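Local coordinates for citrate lyase subunit beta-like protein (Mycobacterium tuberculosis H37Rv, PDB 6AQ4) that binds magnesium and citramalyl-CoA and probably acts as a carbon-carbon lyase of the HpcH/HpaI aldolase family, at residues Asp42-Val47 against Arg72-Gly77; Cys21-Pro26 against Pro53-Ala58; Ala185-His190 against Asp212-Ile217. All blocks are in the same frame, centred on the assembly; numbering follows the deposited sequence.

Interaction 1. Residues Asp42-Val47 against Arg72-Gly77; sequences DLEDGV and RINAGG. With CQM (Citramalyl-CoA), chain L.
Arg-72 lies alongside Asp-42, both side chains pointing the same way from neighbouring parallel strands. Its CB, CG and CD run past Asp-42 OD1, with CB 3.4 Å from that oxygen, before a bend at chi3 (71°) turns the guanidinium. NE then donates an almost straight bond to Asp-42 OD1 (2.9 Å, 174°), and NH2 reaches Asp-42 OD2 (2.9 Å), a side-on, two-nitrogen salt bridge. Glu-44 N and Gly-46 N approach the same two oxygens from the opposite face of the carboxylate; the first of these bonds makes an Asx turn. Glu-44 OE1 sits over Arg-72 CZ at 3.4 Å; no N-H of Arg-72 points at it, so charge alone links the two, while Asp-45 N donates to this oxygen. Glu-44 OE2 pairs with Lys-100. At the tip, Arg-72 NH1 donates to O7 of citramalyl-CoA and Arg-72 NH2 to its thioester oxygen O2. The Asp-42 carboxylate, held from its far face by two backbone N-H groups, thus fixes the guanidinium's rotation, and Arg-72 NH2 would probably polarise the thioester carbonyl.

Interaction 2. Residues Cys21-Pro26 against Pro53-Ala58; sequences CPADRP and PAARNA. With CQM (Citramalyl-CoA), chain L.
Asp-24 sits in the type I turn Pro-22 to Arg-25, which leaves the end of strand 17-22 and presses against helix 52-61, bringing Asp-24 CA within 4.0 Å of Ala-55 CA. So close an approach is possible because the helix turns small alanines, Ala-55 and Ala-58, to the loop. Ala-23 CB meets Ala-55 CB at 3.7 Å, and Asp-24 N lies over the same methyl. The carbonyl of Ala-23 points into the helix surface: its oxygen receives a CA-H...O contact from Ala-55 CA (3.4 Å) and also touches Ala-58 CB (3.1 Å), a tight fit. One turn further along the helix, the Pro-26 ring lays CB, CG and CD against Ala-58 CB, with Pro-26 CB and CG both 3.9 Å from Ala-58 CB. In the TIM barrel, this joins the loop after the first strand to the helix that follows the second. Just before the loop, the end of the strand borders the ligand. Pro-22 CD comes 3.5 Å from the pantetheine oxygen O9P of citramalyl-CoA, and Cys-21 SG lies 3.7 Å from N1A of its adenine. Arg-56 leads away from the loop, to salt bridges with Asp-80 and Asp-84 of helix 79-88.

Interaction 3. Residues Ala185-His190 against Asp212-Ile217; sequences ALDAVH and DVTVCI. With CQM (Citramalyl-CoA), chain L.
The carbonyl oxygen of Ala-185 is gripped by two successive backbone amides, Asp-212 N at 2.9 Å and Val-213 N at 3.3 Å. Asp-212 returns a bond with its carboxylate: OD2 offers its anti lone pair to Ala-185 N (2.9 Å), clamping the entrance of the strand pair. These are the last two strands of the TIM barrel, parallel neighbours linked through helix 196-209 in a beta-alpha-beta unit. The ladder continues with a practically straight bond from Asp-187 N to Val-213 O, then frays into a weak one from Val-215 N to Asp-187 O. On the face shared by Leu-186 and Val-213 the two side chains run side by side, Leu-186 CG against Val-213 CB at 3.7 Å, and both touch Trp-18 of strand 17-22. Asp-187 and Thr-214 occupy the other face, bridged by a water between Asp-187 OD2 and Thr-214 OG1; Arg-171 pairs with Asp-187 OD1, and Tyr-229 bonds to Thr-214 OG1. Beyond the ladder apolar contacts take over. Val-189 CG1, placed beside its own backbone N (chi1 -75°), reaches Ile-217 CG2 at a tight 3.5 Å, the two side chains crossing at about a right angle. The buried Val-215 O finds no conventional donor and meets Val-189 CA at 3.3 Å. The backbone of Ile-217 meets the ligand: Ile-217 O accepts from the pantetheine amide N8P of citramalyl-CoA at 2.6 Å.

In the fold
From the N terminus, strand 17-22 opens interaction 2 with segment 21-26; segment 42-47 of interaction 1 follows, then 53-58 closes interaction 2 and 72-77 closes interaction 1. The two therefore cross, and they touch: Asp-42 and Ala-23 are joined by a probable backbone hydrogen bond. Interaction 2 joins the loop after strand 17-22 to helix 52-61, and interaction 1 joins the ends of strands 38-42 and 69-72 and the loops after them. Interaction 3 comes later in series, closing the loop that contains helix 196-209. Its centre is about 17 Å from that of interaction 1, yet strand 213-216 adjoins strand 17-22, so the barrel closes between interactions 3 and 2. All three border citramalyl-CoA.

Interaction 1. Residues Asp42-Val47 against Arg72-Gly77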
loop_
_atom_site.group_PDB
_atom_site.type_symbol
_atom_site.label_atom_id
_atom_site.label_comp_id
_atom_site.label_asym_id
_atom_site.label_seq_id
_atom_site.Cartn_x
_atom_site.Cartn_y
_atom_site.Cartn_z
ATOM N N ASP B 42 4.532 30.216 -1.681
ATOM C CA ASP B 42 4.858 29.288 -2.753
ATOM C C ASP B 42 5.616 29.912 -3.931
ATOM O O ASP B 42 5.131 30.845 -4.570
ATOM C CB ASP B 42 3.585 28.607 -3.248
ATOM C CG ASP B 42 3.869 27.551 -4.261
ATOM O OD1 ASP B 42 5.006 27.020 -4.250
ATOM O OD2 ASP B 42 2.965 27.246 -5.062
ATOM N N LEU B 43 6.802 29.376 -4.214
ATOM C CA LEU B 43 7.595 29.814 -5.349
ATOM C C LEU B 43 7.506 28.824 -6.506
ATOM O O LEU B 43 8.058 29.071 -7.592
ATOM C CB LEU B 43 9.060 29.978 -4.943
ATOM C CG LEU B 43 9.406 30.941 -3.811
ATOM C CD1 LEU B 43 10.897 30.877 -3.525
ATOM C CD2 LEU B 43 8.989 32.347 -4.179
ATOM N N GLU B 44 6.834 27.700 -6.274
ATOM C CA GLU B 44 6.763 26.652 -7.280
ATOM C C GLU B 44 5.458 26.702 -8.092
ATOM O O GLU B 44 5.097 27.756 -8.633
ATOM C CB GLU B 44 7.002 25.263 -6.654
ATOM C CG GLU B 44 7.547 24.239 -7.650
ATOM C CD GLU B 44 6.736 22.943 -7.697
ATOM O OE1 GLU B 44 5.610 22.936 -7.164
ATOM O OE2 GLU B 44 7.227 21.937 -8.269
ATOM N N ASP B 45 4.753 25.573 -8.182
ATOM C CA ASP B 45 3.640 25.440 -9.133
ATOM C C ASP B 45 2.497 26.453 -8.966
ATOM O O ASP B 45 1.726 26.684 -9.896
ATOM C CB ASP B 45 3.104 24.000 -9.159
ATOM C CG ASP B 45 3.998 23.073 -9.964
ATOM O OD1 ASP B 45 5.002 23.570 -10.526
ATOM O OD2 ASP B 45 3.697 21.866 -10.059
ATOM N N GLY B 46 2.397 27.067 -7.796
ATOM C CA GLY B 46 1.414 28.116 -7.590
ATOM C C GLY B 46 1.705 29.380 -8.378
ATOM O O GLY B 46 0.841 30.250 -8.525
ATOM N N VAL B 47 2.928 29.486 -8.889
ATOM C CA VAL B 47 3.384 30.723 -9.499
ATOM C C VAL B 47 3.948 30.468 -10.889
ATOM O O VAL B 47 4.865 29.669 -11.049
ATOM C CB VAL B 47 4.478 31.364 -8.639
ATOM C CG1 VAL B 47 5.015 32.636 -9.294
ATOM C CG2 VAL B 47 3.944 31.637 -7.238
ATOM N N ARG B 72 7.740 27.235 -0.066
ATOM C CA ARG B 72 7.941 26.168 -1.041
ATOM C C ARG B 72 8.842 26.669 -2.162
ATOM O O ARG B 72 8.470 27.571 -2.910
ATOM C CB ARG B 72 6.640 25.611 -1.620
ATOM C CG ARG B 72 6.908 24.368 -2.485
ATOM C CD ARG B 72 5.642 23.549 -2.785
ATOM N NE ARG B 72 4.749 24.232 -3.716
ATOM C CZ ARG B 72 3.756 23.642 -4.371
ATOM N NH1 ARG B 72 3.528 22.342 -4.200
ATOM N NH2 ARG B 72 2.999 24.351 -5.209
ATOM N N ILE B 73 10.036 26.092 -2.253
ATOM C CA ILE B 73 10.962 26.426 -3.321
ATOM C C ILE B 73 10.714 25.496 -4.498
ATOM O O ILE B 73 9.838 24.624 -4.437
ATOM C CB ILE B 73 12.408 26.300 -2.856
ATOM C CG1 ILE B 73 12.676 24.892 -2.328
ATOM C CG2 ILE B 73 12.692 27.316 -1.767
ATOM C CD1 ILE B 73 14.105 24.723 -1.777
ATOM N N ASN B 74 11.477 25.682 -5.568
ATOM C CA ASN B 74 11.350 24.836 -6.748
ATOM C C ASN B 74 12.174 23.572 -6.606
ATOM O O ASN B 74 12.920 23.428 -5.642
ATOM C CB ASN B 74 11.730 25.610 -8.014
ATOM C CG ASN B 74 10.688 26.643 -8.383
ATOM O OD1 ASN B 74 9.819 26.384 -9.210
ATOM N ND2 ASN B 74 10.755 27.813 -7.748
ATOM N N ALA B 75 12.029 22.661 -7.564
ATOM C CA ALA B 75 12.599 21.313 -7.457
ATOM C C ALA B 75 14.122 21.294 -7.503
ATOM O O ALA B 75 14.754 22.232 -8.011
ATOM C CB ALA B 75 12.050 20.425 -8.565
ATOM N N GLY B 76 14.705 20.213 -6.994
ATOM C CA GLY B 76 16.145 20.040 -7.088
ATOM C C GLY B 76 16.576 19.990 -8.542
ATOM O O GLY B 76 15.824 19.536 -9.411
ATOM N N GLY B 77 17.778 20.482 -8.829
ATOM C CA GLY B 77 18.300 20.368 -10.172
ATOM C C GLY B 77 17.692 21.351 -11.153
ATOM O O GLY B 77 17.734 21.131 -12.360
HETATM C C2 CQM L . -0.733 20.584 -5.529
HETATM C C4 CQM L . 0.195 18.416 -6.173
HETATM C C6 CQM L . 0.385 19.304 -3.765
HETATM P P2A CQM L . -9.620 33.636 -5.747
HETATM O O5A CQM L . -9.314 35.054 -5.321
HETATM O O4A CQM L . -9.993 33.581 -7.214
HETATM O O3A CQM L . -10.750 32.983 -4.875
HETATM O O6A CQM L . -8.308 32.744 -5.571
HETATM P P1A CQM L . -11.730 33.841 -3.984
HETATM O O1A CQM L . -12.690 32.891 -3.282
HETATM O O2A CQM L . -12.479 34.835 -4.870
HETATM O O5B CQM L . -10.920 34.623 -2.880
HETATM C C5B CQM L . -11.618 35.440 -1.996
HETATM C C4B CQM L . -10.822 35.997 -0.825
HETATM O O4B CQM L . -9.953 35.010 -0.398
HETATM C C3B CQM L . -9.939 37.086 -1.235
HETATM O O3B CQM L . -9.682 37.905 -0.128
HETATM C C2B CQM L . -8.777 36.399 -1.572
HETATM O O2B CQM L . -7.739 37.274 -1.887
HETATM C C1B CQM L . -8.632 35.414 -0.486
HETATM P P3B CQM L . -10.544 39.229 0.082
HETATM O O7A CQM L . -9.976 40.029 1.247
HETATM O O8A CQM L . -11.992 38.860 0.375
HETATM O O9A CQM L . -10.472 40.039 -1.196
HETATM N N9A CQM L . -7.781 34.251 -0.768
HETATM C C4A CQM L . -6.575 33.995 -0.226
HETATM N N3A CQM L . -5.799 34.624 0.672
HETATM C C2A CQM L . -4.624 34.107 1.029
HETATM N N1A CQM L . -4.178 32.958 0.499
HETATM C C6A CQM L . -4.914 32.287 -0.397
HETATM C C5A CQM L . -6.143 32.798 -0.782
HETATM N N7A CQM L . -7.091 32.372 -1.636
HETATM C C8A CQM L . -8.087 33.265 -1.626
HETATM N N6A CQM L . -4.467 31.036 -0.983
HETATM C CBP CQM L . -7.053 30.698 -6.000
HETATM C CCP CQM L . -8.307 31.485 -6.173
HETATM C CDP CQM L . -6.083 31.188 -7.037
HETATM C CEP CQM L . -7.354 29.192 -6.204
HETATM C CAP CQM L . -6.530 30.961 -4.596
HETATM O OAP CQM L . -7.357 30.392 -3.610
HETATM C C9P CQM L . -5.131 30.385 -4.349
HETATM O O9P CQM L . -4.151 30.887 -4.857
HETATM N N8P CQM L . -4.972 29.220 -3.504
HETATM C C7P CQM L . -3.662 28.689 -3.302
HETATM C C6P CQM L . -2.967 28.263 -4.604
HETATM C C5P CQM L . -1.676 27.532 -4.377
HETATM O O5P CQM L . -0.906 27.950 -3.542
HETATM N N4P CQM L . -1.387 26.354 -5.159
HETATM C C3P CQM L . -0.155 25.605 -4.923
HETATM C C2P CQM L . -0.413 24.481 -3.943
HETATM S S1P CQM L . -1.479 23.154 -4.527
HETATM C C1 CQM L . -0.407 22.081 -5.543
HETATM O O2 CQM L . 0.574 22.528 -6.224
HETATM C C3 CQM L . 0.404 19.639 -5.258
HETATM O O7 CQM L . 1.598 20.280 -5.578
HETATM O O3 CQM L . 0.908 18.216 -7.235
HETATM O O4 CQM L . -0.704 17.581 -5.895
HETATM O O HOH W 1 9.649 22.352 -9.392
#

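Interaction 2. Residues Cys21-Pro26 against Pro53-Ala58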
loop_
_atom_site.group_PDB
_atom_site.type_symbol
_atom_site.label_atom_id
_atom_site.label_comp_id
_atom_site.label_asym_id
_atom_site.label_seq_id
_atom_site.Cartn_x
_atom_site.Cartn_y
_atom_site.Cartn_z
ATOM N N CYS B 21 -0.171 30.040 -0.114
ATOM C CA CYS B 21 -0.407 31.327 -0.754
ATOM C C CYS B 21 0.718 31.572 -1.772
ATOM O O CYS B 21 1.886 31.629 -1.402
ATOM C CB CYS B 21 -0.425 32.446 0.284
ATOM S SG CYS B 21 -0.725 34.072 -0.434
ATOM N N PRO B 22 0.376 31.680 -3.064
ATOM C CA PRO B 22 1.431 31.947 -4.051
ATOM C C PRO B 22 2.209 33.221 -3.707
ATOM O O PRO B 22 1.611 34.241 -3.374
ATOM C CB PRO B 22 0.648 32.133 -5.356
ATOM C CG PRO B 22 -0.590 31.308 -5.161
ATOM C CD PRO B 22 -0.937 31.476 -3.699
ATOM N N ALA B 23 3.533 33.158 -3.795
ATOM C CA ALA B 23 4.371 34.281 -3.381
ATOM C C ALA B 23 4.331 35.490 -4.321
ATOM O O ALA B 23 4.889 36.530 -3.991
ATOM C CB ALA B 23 5.800 33.824 -3.154
ATOM N N ASP B 24 3.675 35.375 -5.476
ATOM C CA ASP B 24 3.488 36.556 -6.342
ATOM C C ASP B 24 2.231 37.350 -5.995
ATOM O O ASP B 24 1.797 38.217 -6.758
ATOM C CB ASP B 24 3.519 36.207 -7.844
ATOM C CG ASP B 24 2.382 35.272 -8.273
ATOM O OD1 ASP B 24 1.768 34.598 -7.408
ATOM O OD2 ASP B 24 2.114 35.205 -9.494
ATOM N N ARG B 25 1.650 37.067 -4.835
ATOM C CA ARG B 25 0.480 37.823 -4.391
ATOM C C ARG B 25 0.667 38.303 -2.960
ATOM O O ARG B 25 -0.069 37.892 -2.062
ATOM C CB ARG B 25 -0.775 36.961 -4.499
ATOM C CG ARG B 25 -0.869 36.189 -5.802
ATOM C CD ARG B 25 -1.877 36.816 -6.737
ATOM N NE ARG B 25 -3.103 36.024 -6.797
ATOM C CZ ARG B 25 -4.298 36.526 -7.080
ATOM N NH1 ARG B 25 -4.433 37.824 -7.319
ATOM N NH2 ARG B 25 -5.359 35.731 -7.115
ATOM N N PRO B 26 1.657 39.183 -2.741
ATOM C CA PRO B 26 1.982 39.690 -1.401
ATOM C C PRO B 26 0.816 40.428 -0.743
ATOM O O PRO B 26 0.707 40.430 0.479
ATOM C CB PRO B 26 3.145 40.657 -1.665
ATOM C CG PRO B 26 2.988 41.054 -3.088
ATOM C CD PRO B 26 2.480 39.818 -3.781
ATOM N N PRO B 53 10.209 35.673 -10.546
ATOM C CA PRO B 53 11.094 36.734 -10.046
ATOM C C PRO B 53 10.384 37.745 -9.140
ATOM O O PRO B 53 10.965 38.160 -8.134
ATOM C CB PRO B 53 11.624 37.382 -11.331
ATOM C CG PRO B 53 11.649 36.235 -12.311
ATOM C CD PRO B 53 10.371 35.455 -11.996
ATOM N N ALA B 54 9.153 38.127 -9.480
ATOM C CA ALA B 54 8.365 39.016 -8.623
ATOM C C ALA B 54 8.025 38.337 -7.295
ATOM O O ALA B 54 7.995 38.970 -6.241
ATOM C CB ALA B 54 7.086 39.459 -9.336
ATOM N N ALA B 55 7.756 37.041 -7.347
ATOM C CA ALA B 55 7.491 36.295 -6.118
ATOM C C ALA B 55 8.713 36.283 -5.196
ATOM O O ALA B 55 8.581 36.382 -3.974
ATOM C CB ALA B 55 7.038 34.886 -6.437
ATOM N N ARG B 56 9.899 36.154 -5.785
ATOM C CA ARG B 56 11.138 36.190 -5.012
ATOM C C ARG B 56 11.343 37.556 -4.371
ATOM O O ARG B 56 11.885 37.647 -3.275
ATOM C CB ARG B 56 12.351 35.815 -5.869
ATOM C CG ARG B 56 12.465 34.324 -6.157
ATOM C CD ARG B 56 13.533 33.992 -7.225
ATOM N NE ARG B 56 13.318 32.635 -7.740
ATOM C CZ ARG B 56 13.089 32.341 -9.016
ATOM N NH1 ARG B 56 13.079 33.309 -9.934
ATOM N NH2 ARG B 56 12.863 31.076 -9.372
ATOM N N ASN B 57 10.908 38.612 -5.054
ATOM C CA ASN B 57 10.964 39.957 -4.481
ATOM C C ASN B 57 9.939 40.142 -3.376
ATOM O O ASN B 57 10.241 40.717 -2.331
ATOM C CB ASN B 57 10.751 41.029 -5.552
ATOM C CG ASN B 57 11.967 41.228 -6.422
ATOM O OD1 ASN B 57 13.085 40.870 -6.040
ATOM N ND2 ASN B 57 11.759 41.804 -7.603
ATOM N N ALA B 58 8.720 39.667 -3.624
ATOM C CA ALA B 58 7.643 39.745 -2.642
ATOM C C ALA B 58 8.049 39.003 -1.378
ATOM O O ALA B 58 7.694 39.398 -0.268
ATOM C CB ALA B 58 6.357 39.162 -3.208
HETATM C C2 CQM L . -0.733 20.584 -5.529
HETATM C C4 CQM L . 0.195 18.416 -6.173
HETATM C C6 CQM L . 0.385 19.304 -3.765
HETATM P P2A CQM L . -9.620 33.636 -5.747
HETATM O O5A CQM L . -9.314 35.054 -5.321
HETATM O O4A CQM L . -9.993 33.581 -7.214
HETATM O O3A CQM L . -10.750 32.983 -4.875
HETATM O O6A CQM L . -8.308 32.744 -5.571
HETATM P P1A CQM L . -11.730 33.841 -3.984
HETATM O O1A CQM L . -12.690 32.891 -3.282
HETATM O O2A CQM L . -12.479 34.835 -4.870
HETATM O O5B CQM L . -10.920 34.623 -2.880
HETATM C C5B CQM L . -11.618 35.440 -1.996
HETATM C C4B CQM L . -10.822 35.997 -0.825
HETATM O O4B CQM L . -9.953 35.010 -0.398
HETATM C C3B CQM L . -9.939 37.086 -1.235
HETATM O O3B CQM L . -9.682 37.905 -0.128
HETATM C C2B CQM L . -8.777 36.399 -1.572
HETATM O O2B CQM L . -7.739 37.274 -1.887
HETATM C C1B CQM L . -8.632 35.414 -0.486
HETATM P P3B CQM L . -10.544 39.229 0.082
HETATM O O7A CQM L . -9.976 40.029 1.247
HETATM O O8A CQM L . -11.992 38.860 0.375
HETATM O O9A CQM L . -10.472 40.039 -1.196
HETATM N N9A CQM L . -7.781 34.251 -0.768
HETATM C C4A CQM L . -6.575 33.995 -0.226
HETATM N N3A CQM L . -5.799 34.624 0.672
HETATM C C2A CQM L . -4.624 34.107 1.029
HETATM N N1A CQM L . -4.178 32.958 0.499
HETATM C C6A CQM L . -4.914 32.287 -0.397
HETATM C C5A CQM L . -6.143 32.798 -0.782
HETATM N N7A CQM L . -7.091 32.372 -1.636
HETATM C C8A CQM L . -8.087 33.265 -1.626
HETATM N N6A CQM L . -4.467 31.036 -0.983
HETATM C CBP CQM L . -7.053 30.698 -6.000
HETATM C CCP CQM L . -8.307 31.485 -6.173
HETATM C CDP CQM L . -6.083 31.188 -7.037
HETATM C CEP CQM L . -7.354 29.192 -6.204
HETATM C CAP CQM L . -6.530 30.961 -4.596
HETATM O OAP CQM L . -7.357 30.392 -3.610
HETATM C C9P CQM L . -5.131 30.385 -4.349
HETATM O O9P CQM L . -4.151 30.887 -4.857
HETATM N N8P CQM L . -4.972 29.220 -3.504
HETATM C C7P CQM L . -3.662 28.689 -3.302
HETATM C C6P CQM L . -2.967 28.263 -4.604
HETATM C C5P CQM L . -1.676 27.532 -4.377
HETATM O O5P CQM L . -0.906 27.950 -3.542
HETATM N N4P CQM L . -1.387 26.354 -5.159
HETATM C C3P CQM L . -0.155 25.605 -4.923
HETATM C C2P CQM L . -0.413 24.481 -3.943
HETATM S S1P CQM L . -1.479 23.154 -4.527
HETATM C C1 CQM L . -0.407 22.081 -5.543
HETATM O O2 CQM L . 0.574 22.528 -6.224
HETATM C C3 CQM L . 0.404 19.639 -5.258
HETATM O O7 CQM L . 1.598 20.280 -5.578
HETATM O O3 CQM L . 0.908 18.216 -7.235
HETATM O O4 CQM L . -0.704 17.581 -5.895
#

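Interaction 3. Residues Ala185-His190 against Asp212-Ile217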
loop_
_atom_site.group_PDB
_atom_site.type_symbol
_atom_site.label_atom_id
_atom_site.label_comp_id
_atom_site.label_asym_id
_atom_site.label_seq_id
_atom_site.Cartn_x
_atom_site.Cartn_y
_atom_site.Cartn_z
ATOM N N ALA B 185 3.878 15.036 9.621
ATOM C CA ALA B 185 3.142 14.449 8.498
ATOM C C ALA B 185 2.010 15.358 8.028
ATOM O O ALA B 185 1.069 15.644 8.778
ATOM C CB ALA B 185 2.601 13.078 8.853
ATOM N N LEU B 186 2.108 15.794 6.776
ATOM C CA LEU B 186 1.159 16.746 6.185
ATOM C C LEU B 186 0.300 16.063 5.123
ATOM O O LEU B 186 0.826 15.506 4.157
ATOM C CB LEU B 186 1.915 17.913 5.533
ATOM C CG LEU B 186 2.609 18.957 6.413
ATOM C CD1 LEU B 186 3.792 18.359 7.178
ATOM C CD2 LEU B 186 3.052 20.162 5.567
ATOM N N ASP B 187 -1.017 16.116 5.293
ATOM C CA ASP B 187 -1.935 15.493 4.343
ATOM C C ASP B 187 -2.190 16.396 3.134
ATOM O O ASP B 187 -2.061 17.623 3.214
ATOM C CB ASP B 187 -3.255 15.134 5.031
ATOM C CG ASP B 187 -4.034 14.062 4.279
ATOM O OD1 ASP B 187 -3.414 13.297 3.505
ATOM O OD2 ASP B 187 -5.268 13.978 4.477
ATOM N N ALA B 188 -2.576 15.778 2.019
ATOM C CA ALA B 188 -2.699 16.470 0.738
ATOM C C ALA B 188 -3.827 17.504 0.674
ATOM O O ALA B 188 -4.868 17.358 1.319
ATOM C CB ALA B 188 -2.838 15.458 -0.403
ATOM N N VAL B 189 -3.614 18.544 -0.128
ATOM C CA VAL B 189 -4.611 19.603 -0.290
ATOM C C VAL B 189 -5.921 19.043 -0.833
ATOM O O VAL B 189 -5.927 18.012 -1.519
ATOM C CB VAL B 189 -4.118 20.701 -1.267
ATOM C CG1 VAL B 189 -3.058 21.598 -0.610
ATOM C CG2 VAL B 189 -3.597 20.072 -2.557
ATOM N N HIS B 190 -7.025 19.730 -0.530
ATOM C CA HIS B 190 -8.336 19.387 -1.072
ATOM C C HIS B 190 -8.691 20.433 -2.130
ATOM O O HIS B 190 -9.003 21.583 -1.795
ATOM C CB HIS B 190 -9.392 19.385 0.041
ATOM C CG HIS B 190 -10.667 18.687 -0.330
ATOM N ND1 HIS B 190 -10.838 17.327 -0.179
ATOM C CD2 HIS B 190 -11.829 19.159 -0.842
ATOM C CE1 HIS B 190 -12.045 16.989 -0.595
ATOM N NE2 HIS B 190 -12.671 18.084 -0.995
ATOM N N ASP B 212 -0.374 15.403 11.231
ATOM C CA ASP B 212 -0.314 16.560 12.107
ATOM C C ASP B 212 -0.982 17.762 11.462
ATOM O O ASP B 212 -1.426 18.683 12.151
ATOM C CB ASP B 212 1.140 16.894 12.414
ATOM C CG ASP B 212 1.892 15.716 12.999
ATOM O OD1 ASP B 212 1.697 15.430 14.199
ATOM O OD2 ASP B 212 2.668 15.074 12.261
ATOM N N VAL B 213 -1.046 17.739 10.136
ATOM C CA VAL B 213 -1.467 18.888 9.345
ATOM C C VAL B 213 -2.333 18.468 8.166
ATOM O O VAL B 213 -2.071 17.439 7.529
ATOM C CB VAL B 213 -0.242 19.579 8.745
ATOM C CG1 VAL B 213 -0.665 20.648 7.730
ATOM C CG2 VAL B 213 0.647 20.151 9.846
ATOM N N THR B 214 -3.360 19.259 7.870
ATOM C CA THR B 214 -4.037 19.160 6.581
ATOM C C THR B 214 -3.814 20.480 5.865
ATOM O O THR B 214 -4.301 21.524 6.316
ATOM C CB THR B 214 -5.561 18.892 6.708
ATOM O OG1 THR B 214 -5.787 17.518 7.048
ATOM C CG2 THR B 214 -6.261 19.178 5.381
ATOM N N VAL B 215 -3.072 20.434 4.760
ATOM C CA VAL B 215 -2.723 21.640 4.014
ATOM C C VAL B 215 -3.903 22.143 3.196
ATOM O O VAL B 215 -4.573 21.363 2.513
ATOM C CB VAL B 215 -1.526 21.381 3.082
ATOM C CG1 VAL B 215 -1.072 22.686 2.405
ATOM C CG2 VAL B 215 -0.397 20.736 3.866
ATOM N N CYS B 216 -4.150 23.449 3.262
ATOM C CA CYS B 216 -5.261 24.055 2.527
ATOM C C CYS B 216 -4.805 24.973 1.406
ATOM O O CYS B 216 -3.683 25.483 1.424
ATOM C CB CYS B 216 -6.166 24.850 3.473
ATOM S SG CYS B 216 -6.903 23.831 4.746
ATOM N N ILE B 217 -5.700 25.186 0.441
ATOM C CA ILE B 217 -5.440 26.074 -0.685
ATOM C C ILE B 217 -6.428 27.242 -0.722
ATOM O O ILE B 217 -6.343 28.116 -1.576
ATOM C CB ILE B 217 -5.401 25.308 -2.025
ATOM C CG1 ILE B 217 -6.567 24.319 -2.134
ATOM C CG2 ILE B 217 -4.066 24.530 -2.139
ATOM C CD1 ILE B 217 -7.917 24.937 -2.478
HETATM C C2 CQM L . -0.733 20.584 -5.529
HETATM C C4 CQM L . 0.195 18.416 -6.173
HETATM C C6 CQM L . 0.385 19.304 -3.765
HETATM P P2A CQM L . -9.620 33.636 -5.747
HETATM O O5A CQM L . -9.314 35.054 -5.321
HETATM O O4A CQM L . -9.993 33.581 -7.214
HETATM O O3A CQM L . -10.750 32.983 -4.875
HETATM O O6A CQM L . -8.308 32.744 -5.571
HETATM P P1A CQM L . -11.730 33.841 -3.984
HETATM O O1A CQM L . -12.690 32.891 -3.282
HETATM O O2A CQM L . -12.479 34.835 -4.870
HETATM O O5B CQM L . -10.920 34.623 -2.880
HETATM C C5B CQM L . -11.618 35.440 -1.996
HETATM C C4B CQM L . -10.822 35.997 -0.825
HETATM O O4B CQM L . -9.953 35.010 -0.398
HETATM C C3B CQM L . -9.939 37.086 -1.235
HETATM O O3B CQM L . -9.682 37.905 -0.128
HETATM C C2B CQM L . -8.777 36.399 -1.572
HETATM O O2B CQM L . -7.739 37.274 -1.887
HETATM C C1B CQM L . -8.632 35.414 -0.486
HETATM P P3B CQM L . -10.544 39.229 0.082
HETATM O O7A CQM L . -9.976 40.029 1.247
HETATM O O8A CQM L . -11.992 38.860 0.375
HETATM O O9A CQM L . -10.472 40.039 -1.196
HETATM N N9A CQM L . -7.781 34.251 -0.768
HETATM C C4A CQM L . -6.575 33.995 -0.226
HETATM N N3A CQM L . -5.799 34.624 0.672
HETATM C C2A CQM L . -4.624 34.107 1.029
HETATM N N1A CQM L . -4.178 32.958 0.499
HETATM C C6A CQM L . -4.914 32.287 -0.397
HETATM C C5A CQM L . -6.143 32.798 -0.782
HETATM N N7A CQM L . -7.091 32.372 -1.636
HETATM C C8A CQM L . -8.087 33.265 -1.626
HETATM N N6A CQM L . -4.467 31.036 -0.983
HETATM C CBP CQM L . -7.053 30.698 -6.000
HETATM C CCP CQM L . -8.307 31.485 -6.173
HETATM C CDP CQM L . -6.083 31.188 -7.037
HETATM C CEP CQM L . -7.354 29.192 -6.204
HETATM C CAP CQM L . -6.530 30.961 -4.596
HETATM O OAP CQM L . -7.357 30.392 -3.610
HETATM C C9P CQM L . -5.131 30.385 -4.349
HETATM O O9P CQM L . -4.151 30.887 -4.857
HETATM N N8P CQM L . -4.972 29.220 -3.504
HETATM C C7P CQM L . -3.662 28.689 -3.302
HETATM C C6P CQM L . -2.967 28.263 -4.604
HETATM C C5P CQM L . -1.676 27.532 -4.377
HETATM O O5P CQM L . -0.906 27.950 -3.542
HETATM N N4P CQM L . -1.387 26.354 -5.159
HETATM C C3P CQM L . -0.155 25.605 -4.923
HETATM C C2P CQM L . -0.413 24.481 -3.943
HETATM S S1P CQM L . -1.479 23.154 -4.527
HETATM C C1 CQM L . -0.407 22.081 -5.543
HETATM O O2 CQM L . 0.574 22.528 -6.224
HETATM C C3 CQM L . 0.404 19.639 -5.258
HETATM O O7 CQM L . 1.598 20.280 -5.578
HETATM O O3 CQM L . 0.908 18.216 -7.235
HETATM O O4 CQM L . -0.704 17.581 -5.895
HETATM O O HOH W 2 -6.874 16.050 5.251
#